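Local coordinates for ABC transporter substrate-binding protein-branched chain amino acid transport (PDB 4GNR) that binds isoleucine and probably delivers branched-chain amino acids to an ABC importer as its substrate-binding component, at residues L148-A153 against V201-Y206; F178-T183 against Y206-K211. All coordinates share one frame; numbering follows the deposited sequence.

Contact 1. Residues L148-A153 against V201-Y206; sequences LYTDNA and VVPGYY. With ILE (isoleucine), chain B.
Pro203 is the bump of this contact: its ring edge, CD and CG, pushes into a shallow hollow on 148-151. The floor is the carbonyl of Tyr149, whose O lies 3.2 Å from Pro203 CD, and the walls are Leu148 CD1 and Thr150 OG1, the latter 3.7 Å from CD. Leu148 turns CG anti to its own N (chi1 -177°), which carries CD1 over to Val201 CG1 at 3.7 Å and on to the proline ring. Val202 CG1 leans on the Tyr149 carbonyl, and the Val202 CA-H points at that same oxygen, CA to O 3.2 Å. The two chains run parallel, as neighbouring strands do in the alpha/beta lobes of periplasmic binding proteins, where helices flank the sheet on both faces; here strand 199-201 has just ended and its chain runs on beside strand 145-151. Tyr149 N still donates to Val201 O at 2.9 Å, and further along Asp151 N reaches Pro203 O at 3.2 Å. Gly204, with no side chain, lays its CA against Asp151 CB. A water gives a hydrogen to Asp151 OD2 and accepts one from Tyr205 N, just ahead of helix 206-218. Beyond it the Tyr205 ring, stacked with Tyr156, donates its OH to O of the bound isoleucine at 2.6 Å.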
loop_
_atom_site.group_PDB
_atom_site.type_symbol
_atom_site.label_atom_id
_atom_site.label_comp_id
_atom_site.label_asym_id
_atom_site.label_seq_id
_atom_site.Cartn_x
_atom_site.Cartn_y
_atom_site.Cartn_z
ATOM N N LEU A 148 9.475 -9.004 17.869
ATOM C CA LEU A 148 8.261 -8.519 17.174
ATOM C C LEU A 148 7.960 -7.155 17.841
ATOM O O LEU A 148 7.803 -7.092 19.078
ATOM C CB LEU A 148 7.107 -9.504 17.292
ATOM C CG LEU A 148 5.807 -9.153 16.563
ATOM C CD1 LEU A 148 6.031 -8.901 15.056
ATOM C CD2 LEU A 148 4.769 -10.255 16.789
ATOM N N TYR A 149 7.861 -6.092 17.031
ATOM C CA TYR A 149 7.690 -4.696 17.542
ATOM C C TYR A 149 6.615 -4.072 16.678
ATOM O O TYR A 149 6.852 -3.759 15.527
ATOM C CB TYR A 149 9.058 -4.027 17.488
ATOM C CG TYR A 149 9.190 -2.675 18.166
ATOM C CD1 TYR A 149 8.538 -2.386 19.340
ATOM C CD2 TYR A 149 10.136 -1.775 17.730
ATOM C CE1 TYR A 149 8.759 -1.157 20.011
ATOM C CE2 TYR A 149 10.366 -0.568 18.389
ATOM C CZ TYR A 149 9.679 -0.267 19.527
ATOM O OH TYR A 149 9.909 0.912 20.199
ATOM N N THR A 150 5.451 -3.847 17.268
ATOM C CA THR A 150 4.267 -3.486 16.497
ATOM C C THR A 150 3.538 -2.222 16.907
ATOM O O THR A 150 3.489 -1.874 18.095
ATOM C CB THR A 150 3.236 -4.697 16.691
ATOM O OG1 THR A 150 3.861 -5.942 16.368
ATOM C CG2 THR A 150 1.967 -4.558 15.893
ATOM N N ASP A 151 2.957 -1.550 15.903
ATOM C CA ASP A 151 2.141 -0.332 16.120
ATOM C C ASP A 151 0.837 -0.832 16.726
ATOM O O ASP A 151 -0.058 -1.298 16.022
ATOM C CB ASP A 151 1.880 0.392 14.792
ATOM C CG ASP A 151 1.040 1.661 14.936
ATOM O OD1 ASP A 151 0.562 1.964 16.068
ATOM O OD2 ASP A 151 0.871 2.338 13.866
ATOM N N ASN A 152 0.692 -0.618 18.034
ATOM C CA ASN A 152 -0.477 -1.091 18.782
ATOM C C ASN A 152 -1.708 -0.214 18.573
ATOM O O ASN A 152 -2.784 -0.501 19.098
ATOM C CB ASN A 152 -0.170 -1.157 20.285
ATOM C CG ASN A 152 -1.124 -2.075 21.034
ATOM O OD1 ASN A 152 -1.311 -3.239 20.648
ATOM N ND2 ASN A 152 -1.664 -1.593 22.146
ATOM N N ALA A 153 -1.547 0.864 17.816
ATOM C CA ALA A 153 -2.651 1.789 17.549
ATOM C C ALA A 153 -3.156 1.562 16.142
ATOM O O ALA A 153 -3.913 2.356 15.585
ATOM C CB ALA A 153 -2.164 3.216 17.689
ATOM N N VAL A 201 11.047 -7.842 13.518
ATOM C CA VAL A 201 9.890 -7.691 12.618
ATOM C C VAL A 201 9.094 -6.492 13.133
ATOM O O VAL A 201 8.707 -6.488 14.298
ATOM C CB VAL A 201 9.051 -8.977 12.584
ATOM C CG1 VAL A 201 7.793 -8.768 11.776
ATOM C CG2 VAL A 201 9.865 -10.132 11.983
ATOM N N VAL A 202 8.860 -5.502 12.261
ATOM C CA VAL A 202 8.223 -4.242 12.637
ATOM C C VAL A 202 7.012 -3.908 11.763
ATOM O O VAL A 202 7.123 -3.203 10.767
ATOM C CB VAL A 202 9.236 -3.053 12.584
ATOM C CG1 VAL A 202 8.591 -1.746 13.086
ATOM C CG2 VAL A 202 10.508 -3.369 13.403
ATOM N N PRO A 203 5.826 -4.408 12.143
ATOM C CA PRO A 203 4.601 -4.048 11.443
ATOM C C PRO A 203 4.247 -2.591 11.838
ATOM O O PRO A 203 4.044 -2.273 13.002
ATOM C CB PRO A 203 3.572 -5.058 11.974
ATOM C CG PRO A 203 4.374 -6.167 12.539
ATOM C CD PRO A 203 5.582 -5.475 13.129
ATOM N N GLY A 204 4.123 -1.751 10.826
ATOM C CA GLY A 204 3.850 -0.343 11.025
ATOM C C GLY A 204 4.100 0.463 9.766
ATOM O O GLY A 204 4.497 -0.066 8.718
ATOM N N TYR A 205 3.806 1.751 9.904
ATOM C CA TYR A 205 3.929 2.755 8.848
ATOM C C TYR A 205 5.291 3.473 8.884
ATOM O O TYR A 205 6.014 3.401 9.874
ATOM C CB TYR A 205 2.766 3.723 8.876
ATOM C CG TYR A 205 1.403 3.085 8.641
ATOM C CD1 TYR A 205 1.147 2.312 7.524
ATOM C CD2 TYR A 205 0.346 3.342 9.487
ATOM C CE1 TYR A 205 -0.118 1.800 7.283
ATOM C CE2 TYR A 205 -0.939 2.844 9.222
ATOM C CZ TYR A 205 -1.159 2.082 8.122
ATOM O OH TYR A 205 -2.436 1.611 7.887
ATOM N N TYR A 206 5.576 4.221 7.818
ATOM C CA TYR A 206 6.902 4.770 7.634
ATOM C C TYR A 206 7.366 5.758 8.678
ATOM O O TYR A 206 8.557 5.787 8.982
ATOM C CB TYR A 206 7.078 5.388 6.221
ATOM C CG TYR A 206 6.245 6.640 5.988
ATOM C CD1 TYR A 206 6.721 7.901 6.302
ATOM C CD2 TYR A 206 4.982 6.575 5.450
ATOM C CE1 TYR A 206 5.973 9.056 6.087
ATOM C CE2 TYR A 206 4.224 7.718 5.240
ATOM C CZ TYR A 206 4.716 8.953 5.565
ATOM O OH TYR A 206 3.934 10.055 5.292
HETATM N N ILE B . -1.395 -1.585 3.230
HETATM C CA ILE B . -1.421 -0.435 4.176
HETATM C C ILE B . -2.848 -0.228 4.673
HETATM O O ILE B . -3.060 0.681 5.502
HETATM C CB ILE B . -0.666 0.821 3.643
HETATM C CG1 ILE B . -1.061 1.135 2.218
HETATM C CG2 ILE B . 0.959 0.727 3.695
HETATM C CD1 ILE B . -0.411 2.401 1.706
HETATM O OXT ILE B . -3.727 -1.008 4.252
HETATM O O HOH W 1 3.281 2.816 12.493
#

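Contact 2. Residues F178-T183 against Y206-K211; sequences FVAGDT and YNEAGK
Glu208 reaches from the first turn of helix 206-218 into the loop 178-183 and has more surface buried here than any other residue. Its stem packs against the Phe178 ring, which approaches obliquely with CE1 3.5 Å from Glu208 CB. The chain then bends at chi2 (68°), swinging the carboxylate over to the backbone of Ala180 and Gly181. Gly181 N donates to Glu208 OE2 at 2.9 Å along an almost straight N-H line (172°), though it meets that oxygen from above the carboxylate plane. A water gives a second hydrogen to OE2 and another to Asp182 O, so two donors grip the one oxygen and tie it to Gly181 and Asp182.

Val179 to Asp182 form a type II beta turn, closed by Asp182 N to Val179 O at 3.0 Å. Gly181 has the positive phi expected at the third position of such a turn. Asp182 OD2 folds back to accept from Val179 N at 2.9 Å, a second bond between the two ends of the turn.

Lys211, one helical turn after Glu208, runs alongside Thr183, with its CE 4.0 Å from Thr183 CG2. A bend at chi4 (68°) directs NZ to Asn207 O at 2.9 Å, and NZ also bonds to Gln239 OE1 of helix 234-240.

The loop joins strand 171-178 to helix 186-193. Phe178, at the strand's end, meets Tyr149 of strand 145-151 edge-to-face, while Thr183 O takes a hydrogen bond from Gln215 farther along helix 206-218.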
loop_
_atom_site.group_PDB
_atom_site.type_symbol
_atom_site.label_atom_id
_atom_site.label_comp_id
_atom_site.label_asym_id
_atom_site.label_seq_id
_atom_site.Cartn_x
_atom_site.Cartn_y
_atom_site.Cartn_z
ATOM N N PHE A 178 4.740 0.007 20.170
ATOM C CA PHE A 178 4.905 1.453 20.049
ATOM C C PHE A 178 3.520 1.889 19.507
ATOM O O PHE A 178 2.644 1.054 19.240
ATOM C CB PHE A 178 6.001 1.921 19.119
ATOM C CG PHE A 178 5.841 1.424 17.699
ATOM C CD1 PHE A 178 5.212 2.189 16.714
ATOM C CD2 PHE A 178 6.346 0.177 17.346
ATOM C CE1 PHE A 178 5.075 1.701 15.443
ATOM C CE2 PHE A 178 6.223 -0.297 16.058
ATOM C CZ PHE A 178 5.588 0.465 15.108
ATOM N N VAL A 179 3.283 3.184 19.367
ATOM C CA VAL A 179 2.009 3.634 18.765
ATOM C C VAL A 179 2.283 4.726 17.716
ATOM O O VAL A 179 3.258 5.474 17.838
ATOM C CB VAL A 179 0.964 4.127 19.764
ATOM C CG1 VAL A 179 0.584 3.016 20.724
ATOM C CG2 VAL A 179 1.470 5.318 20.495
ATOM N N ALA A 180 1.428 4.793 16.700
ATOM C CA ALA A 180 1.573 5.819 15.673
ATOM C C ALA A 180 1.637 7.182 16.367
ATOM O O ALA A 180 0.887 7.474 17.300
ATOM C CB ALA A 180 0.449 5.776 14.670
ATOM N N GLY A 181 2.561 7.995 15.890
ATOM C CA GLY A 181 2.795 9.334 16.423
ATOM C C GLY A 181 4.024 9.398 17.316
ATOM O O GLY A 181 4.602 10.479 17.532
ATOM N N ASP A 182 4.417 8.250 17.855
ATOM C CA ASP A 182 5.611 8.208 18.690
ATOM C C ASP A 182 6.841 8.612 17.906
ATOM O O ASP A 182 6.970 8.289 16.727
ATOM C CB ASP A 182 5.906 6.795 19.235
ATOM C CG ASP A 182 4.950 6.332 20.322
ATOM O OD1 ASP A 182 4.147 7.130 20.861
ATOM O OD2 ASP A 182 5.059 5.130 20.688
ATOM N N THR A 183 7.773 9.262 18.595
ATOM C CA THR A 183 9.042 9.634 17.964
ATOM C C THR A 183 10.261 9.129 18.786
ATOM O O THR A 183 11.387 9.203 18.336
ATOM C CB THR A 183 9.158 11.128 17.702
ATOM O OG1 THR A 183 9.241 11.774 18.962
ATOM C CG2 THR A 183 7.971 11.662 16.866
ATOM N N TYR A 206 5.576 4.221 7.818
ATOM C CA TYR A 206 6.902 4.770 7.634
ATOM C C TYR A 206 7.366 5.758 8.678
ATOM O O TYR A 206 8.557 5.787 8.982
ATOM C CB TYR A 206 7.078 5.388 6.221
ATOM C CG TYR A 206 6.245 6.640 5.988
ATOM C CD1 TYR A 206 6.721 7.901 6.302
ATOM C CD2 TYR A 206 4.982 6.575 5.450
ATOM C CE1 TYR A 206 5.973 9.056 6.087
ATOM C CE2 TYR A 206 4.224 7.718 5.240
ATOM C CZ TYR A 206 4.716 8.953 5.565
ATOM O OH TYR A 206 3.934 10.055 5.292
ATOM N N ASN A 207 6.479 6.589 9.207
ATOM C CA ASN A 207 6.918 7.596 10.180
ATOM C C ASN A 207 7.540 6.969 11.388
ATOM O O ASN A 207 8.530 7.459 11.912
ATOM C CB ASN A 207 5.836 8.615 10.521
ATOM C CG ASN A 207 5.853 9.808 9.578
ATOM O OD1 ASN A 207 6.918 10.371 9.315
ATOM N ND2 ASN A 207 4.689 10.236 9.125
ATOM N N GLU A 208 6.926 5.898 11.876
ATOM C CA GLU A 208 7.444 5.189 13.028
ATOM C C GLU A 208 8.560 4.204 12.633
ATOM O O GLU A 208 9.623 4.174 13.263
ATOM C CB GLU A 208 6.343 4.457 13.787
ATOM C CG GLU A 208 5.304 5.374 14.428
ATOM C CD GLU A 208 4.432 6.123 13.414
ATOM O OE1 GLU A 208 3.940 5.496 12.459
ATOM O OE2 GLU A 208 4.206 7.341 13.645
ATOM N N ALA A 209 8.311 3.388 11.608
ATOM C CA ALA A 209 9.302 2.410 11.226
ATOM C C ALA A 209 10.643 3.038 10.866
ATOM O O ALA A 209 11.680 2.494 11.234
ATOM C CB ALA A 209 8.775 1.540 10.088
ATOM N N GLY A 210 10.630 4.146 10.147
ATOM C CA GLY A 210 11.895 4.774 9.781
ATOM C C GLY A 210 12.653 5.280 11.004
ATOM O O GLY A 210 13.880 5.154 11.103
ATOM N N LYS A 211 11.928 5.887 11.944
ATOM C CA LYS A 211 12.550 6.363 13.207
ATOM C C LYS A 211 13.080 5.181 14.034
ATOM O O LYS A 211 14.122 5.279 14.672
ATOM C CB LYS A 211 11.561 7.208 13.999
ATOM C CG LYS A 211 11.208 8.527 13.326
ATOM C CD LYS A 211 10.215 9.334 14.148
ATOM C CE LYS A 211 9.742 10.622 13.469
ATOM N NZ LYS A 211 8.894 10.343 12.268
HETATM O O HOH W 2 6.334 9.121 14.226
#

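Overall arrangement
The two contacts lie in one lobe with their centres about 8 Å apart, and their segments alternate along the chain: 148-153, 178-183, 201-206, 206-211. Strands 171-178, 145-151 and 199-201 are consecutive neighbours in a mixed sheet. Contact 1 joins the C-terminal end of strand 145-151 to the chain leaving strand 199-201, and contact 2 ties the loop after edge strand 171-178 to helix 206-218. Asp151 and Asn152 link them directly: Asp151 OD1 takes a weak hydrogen bond from Ala180 N, 3.0 Å, and Asn152 N meets Phe178 O at 2.8 Å. Tyr206 is common to both and begins helix 206-218. Tyr205, just before it, binds isoleucine, so contact 1 holds this tyrosine's connection on its strand side and contact 2 at its helix start.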